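Long-range contact in tumor necrosis factor-inducible gene 6 protein (Homo sapiens, PDB 2PF5), which regulates extracellular matrix organisation, binding hyaluronan through its Link module and transferring heavy chains from inter-alpha-inhibitor onto it: residues Cys47-Met52 and Glu86-Tyr91. Sequence-based numbering, arbitrary orientation.
Sequences CAAGWM and ERWDAY
Gly50 and Trp51 pair in parallel with Asp89 and Ala90, joining two strands in the mixed sheet of the Link module, the hyaluronan-binding domain of this protein, related to the C-type lectin fold. Three backbone bonds form the ladder: Asp89 N to Ala49 O, Trp51 N to Asp89 O at 2.9 Å, and Tyr91 N to Trp51 O. The strands come close at Gly50, which has no side chain; its CA is 3.3 Å from Asp89 O, and its backbone lies against the edge of the Tyr91 ring. Strand 56-61 pairs with 50-51 as well, through Gly50 and Gly58.

Aromatic packing continues the contact beyond the ladder. Trp88 turns an edge to one face of the Trp51 indole in a T-shaped stack, the planes at 75°, with CD1 of Trp88 3.6 Å from CE2 of Trp51. In Trp88, CG lies beside the backbone N (chi1 -65°), which swings the indole between Trp51 and Ala49, so that Ala49 CB meets CE3 on the benzene side of Trp88 at 3.5 Å. Tyr12 and Tyr78 add further edge-to-face contacts to Trp88.

Polar contacts accompany the packing. Trp88 NE1 donates to Glu86 OE1 almost in the indole plane, at 2.9 Å with an N-H...O angle of 164°, which steadies the ring; the carboxylate receives it on its anti side and also forms a salt bridge with Arg81. Trp51 NE1 bonds chiefly to Leu14 O and only weakly to Glu86 O. Asp89 brings OD2 to 3.5 Å from Ala48 CB, while its OD1 is hydrogen-bonded to Tyr12 N and OD2 to His4 NE2. The Tyr91 ring passes Gly50 edge-on, and its OH donates to Ala48 O at 2.6 Å, in the carbonyl plane.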
loop_
_atom_site.group_PDB
_atom_site.type_symbol
_atom_site.label_atom_id
_atom_site.label_comp_id
_atom_site.label_asym_id
_atom_site.label_seq_id
_atom_site.Cartn_x
_atom_site.Cartn_y
_atom_site.Cartn_z
ATOM N N CYS A 47 -9.421 0.343 4.353
ATOM C CA CYS A 47 -9.004 0.481 5.750
ATOM C C CYS A 47 -7.999 -0.627 6.110
ATOM O O CYS A 47 -8.306 -1.526 6.880
ATOM C CB CYS A 47 -10.199 0.525 6.708
ATOM S SG CYS A 47 -9.697 1.136 8.364
ATOM N N ALA A 48 -6.814 -0.548 5.516
ATOM C CA ALA A 48 -5.758 -1.545 5.725
ATOM C C ALA A 48 -4.413 -0.946 5.385
ATOM O O ALA A 48 -4.159 -0.550 4.231
ATOM C CB ALA A 48 -6.020 -2.817 4.873
ATOM N N ALA A 49 -3.532 -0.883 6.384
ATOM C CA ALA A 49 -2.214 -0.310 6.187
ATOM C C ALA A 49 -1.443 -1.216 5.220
ATOM O O ALA A 49 -1.479 -2.452 5.355
ATOM C CB ALA A 49 -1.482 -0.207 7.544
ATOM N N GLY A 50 -0.740 -0.610 4.278
ATOM C CA GLY A 50 0.085 -1.342 3.341
ATOM C C GLY A 50 1.389 -0.652 3.010
ATOM O O GLY A 50 1.465 0.570 3.015
ATOM N N TRP A 51 2.397 -1.456 2.658
ATOM C CA TRP A 51 3.634 -0.964 2.064
ATOM C C TRP A 51 3.390 -0.231 0.729
ATOM O O TRP A 51 2.541 -0.629 -0.089
ATOM C CB TRP A 51 4.614 -2.119 1.805
ATOM C CG TRP A 51 5.108 -2.816 3.063
ATOM C CD1 TRP A 51 4.726 -4.046 3.534
ATOM C CD2 TRP A 51 6.099 -2.316 3.977
ATOM N NE1 TRP A 51 5.424 -4.335 4.707
ATOM C CE2 TRP A 51 6.267 -3.286 4.989
ATOM C CE3 TRP A 51 6.859 -1.135 4.033
ATOM C CZ2 TRP A 51 7.191 -3.123 6.054
ATOM C CZ3 TRP A 51 7.757 -0.947 5.114
ATOM C CH2 TRP A 51 7.917 -1.953 6.103
ATOM N N MET A 52 4.172 0.819 0.525
ATOM C CA MET A 52 4.181 1.553 -0.733
ATOM C C MET A 52 5.608 1.956 -1.052
ATOM O O MET A 52 6.527 1.573 -0.335
ATOM C CB MET A 52 3.175 2.730 -0.685
ATOM C CG MET A 52 3.624 3.913 0.158
ATOM S SD MET A 52 2.328 5.187 0.422
ATOM C CE MET A 52 1.474 4.411 1.719
ATOM N N GLU A 86 8.615 -5.636 9.181
ATOM C CA GLU A 86 7.245 -5.498 9.669
ATOM C C GLU A 86 6.319 -6.106 8.615
ATOM O O GLU A 86 6.648 -6.079 7.403
ATOM C CB GLU A 86 6.882 -4.028 9.895
ATOM C CG GLU A 86 7.539 -3.419 11.163
ATOM C CD GLU A 86 7.171 -1.950 11.344
ATOM O OE1 GLU A 86 6.386 -1.418 10.501
ATOM O OE2 GLU A 86 7.672 -1.319 12.303
ATOM N N ARG A 87 5.175 -6.632 9.039
ATOM C CA ARG A 87 4.234 -7.288 8.094
ATOM C C ARG A 87 2.935 -6.473 7.942
ATOM O O ARG A 87 2.220 -6.210 8.906
ATOM C CB ARG A 87 3.941 -8.741 8.510
ATOM C CG ARG A 87 5.194 -9.618 8.535
ATOM C CD ARG A 87 4.895 -10.914 9.231
ATOM N NE ARG A 87 4.566 -11.904 8.220
ATOM C CZ ARG A 87 4.019 -13.095 8.451
ATOM N NH1 ARG A 87 3.801 -13.897 7.423
ATOM N NH2 ARG A 87 3.672 -13.479 9.680
ATOM N N TRP A 88 2.665 -6.059 6.707
ATOM C CA TRP A 88 1.532 -5.198 6.402
ATOM C C TRP A 88 0.922 -5.731 5.103
ATOM O O TRP A 88 1.293 -6.796 4.625
ATOM C CB TRP A 88 2.006 -3.754 6.204
ATOM C CG TRP A 88 2.611 -3.079 7.473
ATOM C CD1 TRP A 88 3.932 -2.780 7.705
ATOM C CD2 TRP A 88 1.893 -2.653 8.640
ATOM N NE1 TRP A 88 4.079 -2.153 8.935
ATOM C CE2 TRP A 88 2.845 -2.071 9.532
ATOM C CE3 TRP A 88 0.542 -2.682 9.017
ATOM C CZ2 TRP A 88 2.474 -1.519 10.768
ATOM C CZ3 TRP A 88 0.171 -2.155 10.255
ATOM C CH2 TRP A 88 1.137 -1.567 11.117
ATOM N N ASP A 89 0.018 -4.966 4.494
ATOM C CA ASP A 89 -0.440 -5.341 3.172
ATOM C C ASP A 89 0.434 -4.625 2.131
ATOM O O ASP A 89 1.551 -4.173 2.442
ATOM C CB ASP A 89 -1.947 -5.030 3.044
ATOM C CG ASP A 89 -2.812 -5.968 3.873
ATOM O OD1 ASP A 89 -2.365 -7.086 4.265
ATOM O OD2 ASP A 89 -3.975 -5.591 4.130
ATOM N N ALA A 90 -0.068 -4.487 0.902
ATOM C CA ALA A 90 0.672 -3.828 -0.166
ATOM C C ALA A 90 -0.281 -2.940 -0.972
ATOM O O ALA A 90 -1.425 -3.312 -1.198
ATOM C CB ALA A 90 1.314 -4.865 -1.088
ATOM N N TYR A 91 0.216 -1.782 -1.391
ATOM C CA TYR A 91 -0.459 -0.925 -2.380
ATOM C C TYR A 91 0.359 -0.952 -3.653
ATOM O O TYR A 91 1.522 -0.528 -3.664
ATOM C CB TYR A 91 -0.681 0.517 -1.853
ATOM C CG TYR A 91 -1.805 0.502 -0.879
ATOM C CD1 TYR A 91 -1.543 0.482 0.493
ATOM C CD2 TYR A 91 -3.148 0.402 -1.318
ATOM C CE1 TYR A 91 -2.589 0.416 1.423
ATOM C CE2 TYR A 91 -4.199 0.319 -0.401
ATOM C CZ TYR A 91 -3.899 0.331 0.979
ATOM O OH TYR A 91 -4.904 0.242 1.914
#